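Local structure of hemolysin BL lytic component L1 (Bacillus cereus, 7NMQ) at residues 28-33 / 226-231; 113-118 / 320-325. The protein serves as a lytic component of the hemolysin BL enterotoxin and probably takes part in forming an alpha-helical pore in host-cell membranes. One frame throughout, in Å; residues are numbered along the deposited sequence. Where two conformers were deposited one is given.

Interaction 1. Residues 28-33 / 226-231; sequences AKTMIK and ATPAVV
Thr30 on helix 28-33 meets Ala226 and Pro228 of strand 226-230 with both branches of its side chain. The helix and strand axes approach to 7.7 Å and run mostly antiparallel, at 145°. With chi1 at -55° the methyl CG2 stands anti to the backbone N and is carried toward the start of the strand, where it lies 3.2 Å from the carbonyl O of Ala226 and also touches the CB of that residue. The same rotation leaves the hydroxyl beside its own backbone N, close enough to the preceding turn to hydrogen-bond the carbonyl O of Leu26. OG1 also rests against the proline ring, 3.6 Å from CG of Pro228, the threonine side chain standing roughly perpendicular to the proline. One turn further on, Lys33 adds a looser touch, its CB 4.3 Å from CB of Ala226, while its ammonium reaches the carbonyl O of Ile219 on the partner strand 217-222. The strand thus lies against the last turn of helix 10-33 in this ClyA-like toxin, and its later residues, from Ala229, fall within a predicted transmembrane helix, although here they form strand and loop. The contact between the two segments rests on van der Waals touches; the hydroxyl of Thr30 is taken up within its own helix and the carbonyl of Ala226 by Asn285 ND2.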
ATOM      1  N   ALA A  28      -6.560  -4.230   6.734  1.00 12.10           N
ATOM      2  CA  ALA A  28      -6.204  -4.546   8.135  1.00 11.97           C
ATOM      3  C   ALA A  28      -7.320  -4.071   9.062  1.00 12.20           C
ATOM      4  O   ALA A  28      -7.723  -4.787  10.018  1.00 13.67           O
ATOM      5  CB  ALA A  28      -4.888  -3.909   8.475  1.00 12.67           C
ATOM      6  N   LYS A  29      -7.802  -2.868   8.847  1.00 12.35           N
ATOM      7  CA  LYS A  29      -8.815  -2.309   9.758  1.00 13.52           C
ATOM      8  C   LYS A  29     -10.100  -3.139   9.644  1.00 14.52           C
ATOM      9  O   LYS A  29     -10.835  -3.313  10.640  1.00 15.60           O
ATOM     10  CB  LYS A  29      -9.022  -0.840   9.435  1.00 14.81           C
ATOM     11  CG  LYS A  29      -7.884   0.031   9.918  1.00 15.90           C
ATOM     12  CD  LYS A  29      -7.864   1.395   9.282  1.00 17.40           C
ATOM     13  CE  LYS A  29      -6.677   2.229   9.717  1.00 19.60           C
ATOM     14  NZ  LYS A  29      -6.894   2.805  11.068  1.00 22.43           N
ATOM     15  N   THR A  30     -10.414  -3.606   8.464  1.00 13.86           N
ATOM     16  CA  THR A  30     -11.621  -4.396   8.221  1.00 14.21           C
ATOM     17  C   THR A  30     -11.487  -5.724   8.983  1.00 13.89           C
ATOM     18  O   THR A  30     -12.429  -6.150   9.701  1.00 14.75           O
ATOM     19  CB  THR A  30     -11.905  -4.600   6.740  1.00 15.75           C
ATOM     20  OG1 THR A  30     -11.962  -3.326   6.105  1.00 16.47           O
ATOM     21  CG2 THR A  30     -13.221  -5.316   6.573  1.00 18.11           C
ATOM     22  N   MET A  31     -10.326  -6.370   8.864  0.50 13.22           N
ATOM     23  CA  MET A  31     -10.082  -7.658   9.542  0.50 13.75           C
ATOM     24  C   MET A  31     -10.249  -7.483  11.051  0.50 13.11           C
ATOM     25  O   MET A  31     -10.874  -8.333  11.668  0.50 13.95           O
ATOM     26  CB  MET A  31      -8.683  -8.196   9.244  0.50 13.87           C
ATOM     27  CG  MET A  31      -8.543  -8.739   7.846  0.50 13.72           C
ATOM     28  SD  MET A  31      -9.946  -9.678   7.240  0.50 18.78           S
ATOM     29  CE  MET A  31      -9.790 -11.128   8.272  0.50 16.67           C
ATOM     30  N   ILE A  32      -9.664  -6.432  11.616  1.00 12.41           N
ATOM     31  CA  ILE A  32      -9.677  -6.176  13.090  1.00 13.46           C
ATOM     32  C   ILE A  32     -11.128  -6.038  13.558  1.00 13.67           C
ATOM     33  O   ILE A  32     -11.441  -6.442  14.702  1.00 15.16           O
ATOM     34  CB  ILE A  32      -8.779  -4.960  13.424  1.00 14.04           C
ATOM     35  CG1 ILE A  32      -7.315  -5.366  13.242  1.00 15.87           C
ATOM     36  CG2 ILE A  32      -9.073  -4.416  14.828  1.00 15.54           C
ATOM     37  CD1 ILE A  32      -6.366  -4.228  13.209  1.00 18.66           C
ATOM     38  N   LYS A  33     -12.006  -5.493  12.753  1.00 13.40           N
ATOM     39  CA  LYS A  33     -13.401  -5.217  13.178  1.00 14.80           C
ATOM     40  C   LYS A  33     -14.302  -6.424  12.935  1.00 14.28           C
ATOM     41  O   LYS A  33     -15.369  -6.447  13.495  1.00 16.85           O
ATOM     42  CB  LYS A  33     -13.909  -3.954  12.470  1.00 17.14           C
ATOM     43  CG  LYS A  33     -13.583  -2.652  13.208  1.00 23.84           C
ATOM     44  CD  LYS A  33     -14.361  -1.452  12.751  1.00 28.75           C
ATOM     45  CE  LYS A  33     -15.636  -1.164  13.515  1.00 32.21           C
ATOM     46  NZ  LYS A  33     -16.412  -0.089  12.848  1.00 31.94           N
ATOM     47  N   ALA A 226     -17.722  -7.327   8.335  1.00 13.67           N
ATOM     48  CA  ALA A 226     -17.185  -5.950   8.285  1.00 12.73           C
ATOM     49  C   ALA A 226     -16.893  -5.579   6.836  1.00 13.17           C
ATOM     50  O   ALA A 226     -16.231  -6.346   6.099  1.00 14.74           O
ATOM     51  CB  ALA A 226     -15.965  -5.846   9.156  1.00 14.19           C
ATOM     52  N   THR A 227     -17.319  -4.386   6.455  1.00 13.66           N
ATOM     53  CA  THR A 227     -17.235  -3.906   5.048  1.00 15.54           C
ATOM     54  C   THR A 227     -16.888  -2.424   5.098  1.00 15.39           C
ATOM     55  O   THR A 227     -17.577  -1.675   5.795  1.00 15.75           O
ATOM     56  CB  THR A 227     -18.606  -4.136   4.373  1.00 20.42           C
ATOM     57  OG1 THR A 227     -18.904  -5.533   4.395  1.00 23.28           O
ATOM     58  CG2 THR A 227     -18.698  -3.686   2.940  1.00 23.79           C
ATOM     59  N   PRO A 228     -15.828  -1.960   4.396  1.00 16.29           N
ATOM     60  CA  PRO A 228     -15.558  -0.537   4.320  1.00 14.83           C
ATOM     61  C   PRO A 228     -16.462   0.190   3.331  1.00 14.20           C
ATOM     62  O   PRO A 228     -16.946  -0.388   2.385  1.00 15.09           O
ATOM     63  CB  PRO A 228     -14.135  -0.388   3.823  1.00 16.44           C
ATOM     64  CG  PRO A 228     -13.751  -1.730   3.369  1.00 18.37           C
ATOM     65  CD  PRO A 228     -14.803  -2.752   3.717  1.00 17.47           C
ATOM     66  N   ALA A 229     -16.606   1.488   3.564  1.00 12.77           N
ATOM     67  CA  ALA A 229     -17.217   2.430   2.620  1.00 11.91           C
ATOM     68  C   ALA A 229     -16.515   3.772   2.751  1.00 12.07           C
ATOM     69  O   ALA A 229     -15.919   4.032   3.786  1.00 14.12           O
ATOM     70  CB  ALA A 229     -18.679   2.586   2.935  1.00 12.77           C
ATOM     71  N   VAL A 230     -16.571   4.562   1.688  1.00 11.64           N
ATOM     72  CA  VAL A 230     -15.911   5.890   1.660  1.00 11.64           C
ATOM     73  C   VAL A 230     -17.001   6.956   1.674  1.00 11.92           C
ATOM     74  O   VAL A 230     -17.700   7.143   0.684  1.00 11.92           O
ATOM     75  CB  VAL A 230     -15.009   6.009   0.434  1.00 11.67           C
ATOM     76  CG1 VAL A 230     -14.342   7.349   0.408  1.00 12.83           C
ATOM     77  CG2 VAL A 230     -13.963   4.887   0.412  1.00 13.55           C
ATOM     78  N   VAL A 231     -17.176   7.581   2.827  1.00 12.58           N
ATOM     79  CA  VAL A 231     -18.290   8.548   3.011  1.00 13.19           C
ATOM     80  C   VAL A 231     -18.157   9.685   2.010  1.00 13.08           C
ATOM     81  O   VAL A 231     -17.142  10.387   2.103  1.00 14.45           O
ATOM     82  CB  VAL A 231     -18.297   9.082   4.438  1.00 13.70           C
ATOM     83  CG1 VAL A 231     -19.360  10.149   4.592  1.00 15.04           C
ATOM     84  CG2 VAL A 231     -18.463   7.958   5.450  1.00 13.87           C
TER

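Interaction 2. Residues 113-118 / 320-325; sequences GINDLI and DLLDNI. With EDO (1,2-ethanediol), chain F.
Helices 113-118 and 320-325 run nearly antiparallel, at 155°, with axes 9.8 Å apart and Ile114 opposite Leu322, their CA atoms 6.4 Å from each other. Ile114 uses both branches: CD1 ends 3.8 Å from CD2 of Leu321, the Ile114 chain lying across that of Leu321, while CG2 lies 4.1 Å from CB of Leu322, whose side chain runs alongside and points the opposite way. Leu322, its CG anti to the backbone N (chi1 179°), extends toward the other helix and sets CD2 against CD1 of Ile118 at 3.9 Å. The same methyl lies 3.8 Å from OD1 of Asn115, at the edge of the apolar patch. That carbonyl oxygen accepts a hydrogen bond from O2 of a 1,2-ethanediol at 3.1 Å and a weak one from its O1; the diol, probably left from crystallisation, also bonds to Thr119 and lies against CG2 of Ile118. The contact joins helices 107-154 and 275-325 of the long bundle: Leu117 packs on helix 45-103, Ile118 also meets Tyr318, and Tyr3 and Leu5 of the N-terminal loop close over Leu321.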
ATOM      1  N   GLY A 113      32.032  16.164  -0.471  1.00 13.22           N
ATOM      2  CA  GLY A 113      30.576  16.399  -0.412  1.00 12.89           C
ATOM      3  C   GLY A 113      29.838  15.324  -1.169  1.00 12.36           C
ATOM      4  O   GLY A 113      28.871  14.715  -0.655  1.00 13.02           O
ATOM      5  N   ILE A 114      30.303  15.035  -2.379  1.00 12.00           N
ATOM      6  CA  ILE A 114      29.613  14.006  -3.207  1.00 12.10           C
ATOM      7  C   ILE A 114      29.773  12.653  -2.530  1.00 12.81           C
ATOM      8  O   ILE A 114      28.790  11.886  -2.518  1.00 12.56           O
ATOM      9  CB  ILE A 114      30.172  14.036  -4.639  1.00 12.20           C
ATOM     10  CG1 ILE A 114      29.840  15.356  -5.335  1.00 13.29           C
ATOM     11  CG2 ILE A 114      29.719  12.824  -5.414  1.00 13.33           C
ATOM     12  CD1 ILE A 114      28.395  15.638  -5.547  1.00 14.69           C
ATOM     13  N   ASN A 115      30.943  12.354  -1.985  1.00 12.93           N
ATOM     14  CA  ASN A 115      31.137  11.071  -1.269  1.00 13.41           C
ATOM     15  C   ASN A 115      30.160  10.949  -0.088  1.00 13.19           C
ATOM     16  O   ASN A 115      29.662   9.847   0.142  1.00 13.68           O
ATOM     17  CB  ASN A 115      32.589  10.885  -0.831  1.00 15.42           C
ATOM     18  CG  ASN A 115      32.859   9.446  -0.491  1.00 20.51           C
ATOM     19  OD1 ASN A 115      32.731   8.591  -1.359  1.00 25.81           O
ATOM     20  ND2 ASN A 115      33.096   9.177   0.779  1.00 25.66           N
ATOM     21  N   ASP A 116      29.944  12.003   0.649  1.00 13.43           N
ATOM     22  CA  ASP A 116      29.008  11.955   1.804  1.00 12.98           C
ATOM     23  C   ASP A 116      27.603  11.631   1.295  1.00 13.08           C
ATOM     24  O   ASP A 116      26.871  10.870   1.943  1.00 14.02           O
ATOM     25  CB  ASP A 116      28.916  13.269   2.564  1.00 14.81           C
ATOM     26  CG  ASP A 116      30.133  13.579   3.390  1.00 18.35           C
ATOM     27  OD1 ASP A 116      31.049  12.701   3.491  1.00 22.07           O
ATOM     28  OD2 ASP A 116      30.161  14.702   3.949  1.00 22.49           O
ATOM     29  N   LEU A 117      27.210  12.222   0.172  1.00 12.01           N
ATOM     30  CA  LEU A 117      25.862  11.956  -0.384  1.00 11.65           C
ATOM     31  C   LEU A 117      25.806  10.503  -0.854  1.00 11.92           C
ATOM     32  O   LEU A 117      24.755   9.863  -0.622  1.00 12.70           O
ATOM     33  CB  LEU A 117      25.563  12.953  -1.505  1.00 11.64           C
ATOM     34  CG  LEU A 117      25.385  14.380  -1.000  1.00 12.57           C
ATOM     35  CD1 LEU A 117      25.344  15.363  -2.154  1.00 13.45           C
ATOM     36  CD2 LEU A 117      24.132  14.540  -0.159  1.00 14.56           C
ATOM     37  N   ILE A 118      26.862   9.977  -1.465  1.00 11.65           N
ATOM     38  CA  ILE A 118      26.897   8.547  -1.866  1.00 12.55           C
ATOM     39  C   ILE A 118      26.744   7.665  -0.634  1.00 12.75           C
ATOM     40  O   ILE A 118      26.046   6.619  -0.725  1.00 13.80           O
ATOM     41  CB  ILE A 118      28.188   8.217  -2.628  1.00 13.60           C
ATOM     42  CG1 ILE A 118      28.192   8.934  -3.985  1.00 13.43           C
ATOM     43  CG2 ILE A 118      28.317   6.714  -2.798  1.00 15.20           C
ATOM     44  CD1 ILE A 118      29.532   8.938  -4.666  1.00 14.34           C
ATOM     45  N   ASP A 320      29.901   8.170 -10.725  1.00 14.32           N
ATOM     46  CA  ASP A 320      30.454   8.624 -12.020  1.00 15.18           C
ATOM     47  C   ASP A 320      30.989  10.061 -11.861  1.00 14.67           C
ATOM     48  O   ASP A 320      32.123  10.342 -12.289  1.00 15.81           O
ATOM     49  CB  ASP A 320      29.408   8.555 -13.119  1.00 16.71           C
ATOM     50  CG  ASP A 320      29.975   8.817 -14.483  1.00 17.97           C
ATOM     51  OD1 ASP A 320      30.928   8.108 -14.872  1.00 20.16           O
ATOM     52  OD2 ASP A 320      29.497   9.774 -15.100  1.00 20.15           O
ATOM     53  N   LEU A 321      30.228  10.962 -11.237  1.00 13.73           N
ATOM     54  CA  LEU A 321      30.725  12.330 -10.984  1.00 13.37           C
ATOM     55  C   LEU A 321      31.969  12.246 -10.111  1.00 13.04           C
ATOM     56  O   LEU A 321      33.005  12.880 -10.433  1.00 13.74           O
ATOM     57  CB  LEU A 321      29.626  13.165 -10.322  1.00 12.67           C
ATOM     58  CG  LEU A 321      30.051  14.589  -9.922  1.00 13.04           C
ATOM     59  CD1 LEU A 321      30.704  15.348 -11.084  1.00 14.07           C
ATOM     60  CD2 LEU A 321      28.857  15.355  -9.341  1.00 14.42           C
ATOM     61  N   LEU A 322      31.897  11.533  -8.988  1.00 13.17           N
ATOM     62  CA  LEU A 322      33.029  11.481  -8.045  1.00 13.22           C
ATOM     63  C   LEU A 322      34.279  11.033  -8.799  1.00 14.12           C
ATOM     64  O   LEU A 322      35.340  11.662  -8.631  1.00 15.27           O
ATOM     65  CB  LEU A 322      32.658  10.483  -6.943  1.00 14.22           C
ATOM     66  CG  LEU A 322      33.739  10.290  -5.902  1.00 15.36           C
ATOM     67  CD1 LEU A 322      33.901  11.535  -5.058  1.00 18.53           C
ATOM     68  CD2 LEU A 322      33.426   9.087  -5.038  1.00 18.11           C
ATOM     69  N   ASP A 323      34.160  10.008  -9.617  1.00 14.00           N
ATOM     70  CA  ASP A 323      35.338   9.389 -10.265  1.00 16.20           C
ATOM     71  C   ASP A 323      35.914  10.290 -11.350  1.00 15.84           C
ATOM     72  O   ASP A 323      37.063  10.138 -11.644  1.00 18.75           O
ATOM     73  CB  ASP A 323      34.945   8.064 -10.910  1.00 18.42           C
ATOM     74  CG  ASP A 323      34.729   6.950  -9.915  1.00 22.15           C
ATOM     75  OD1 ASP A 323      35.078   7.173  -8.719  1.00 27.27           O
ATOM     76  OD2 ASP A 323      34.172   5.886 -10.323  1.00 27.38           O
ATOM     77  N   ASN A 324      35.111  11.167 -11.927  1.00 14.22           N
ATOM     78  CA  ASN A 324      35.502  12.022 -13.059  1.00 14.67           C
ATOM     79  C   ASN A 324      36.130  13.319 -12.571  1.00 13.98           C
ATOM     80  O   ASN A 324      36.799  13.949 -13.376  1.00 13.99           O
ATOM     81  CB  ASN A 324      34.276  12.396 -13.878  1.00 15.52           C
ATOM     82  CG  ASN A 324      33.732  11.285 -14.740  1.00 19.20           C
ATOM     83  OD1 ASN A 324      34.214  10.139 -14.724  1.00 24.28           O
ATOM     84  ND2 ASN A 324      32.680  11.614 -15.471  1.00 20.11           N
ATOM     85  N   ILE A 325      35.914  13.726 -11.316  1.00 13.16           N
ATOM     86  CA  ILE A 325      36.344  15.089 -10.893  1.00 13.19           C
ATOM     87  C   ILE A 325      37.857  15.232 -11.005  1.00 14.21           C
ATOM     88  O   ILE A 325      38.317  16.297 -11.459  1.00 14.44           O
ATOM     89  CB  ILE A 325      35.844  15.381  -9.461  1.00 12.62           C
ATOM     90  CG1 ILE A 325      34.349  15.687  -9.520  1.00 12.90           C
ATOM     91  CG2 ILE A 325      36.621  16.542  -8.841  1.00 12.32           C
ATOM     92  CD1 ILE A 325      33.639  15.597  -8.211  1.00 13.27           C
TER
HETATM   93  C1  EDO F 505      31.237   4.724  -0.768  1.00 38.41           C
HETATM   94  O1  EDO F 505      31.387   5.523  -1.935  1.00 40.13           O
HETATM   95  C2  EDO F 505      30.613   5.470   0.360  1.00 38.94           C
HETATM   96  O2  EDO F 505      30.710   6.878   0.227  1.00 38.19           O

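The two contacts lie on opposite sides of the chain's centre, their centres 49 Å apart, and their segments alternate along the sequence. Both are largely buried and neither is bonded directly across, yet they join different elements. Interaction 1 sets the last turn of a helix against the two-stranded sheet, Thr30 touching both strands; threonine, alanine and proline meet there, and the backbone carbonyls of Ala226 and Pro228 are bonded by Asn285 and Ser263. Interaction 2, farther out at 34 Å from the centre, is helix on helix, built of leucines and isoleucines at a wider axis distance, with a polar, diol-binding margin. Helix 275-325 links them: it contributes a segment to interaction 2 and supplies Asn285 beside interaction 1.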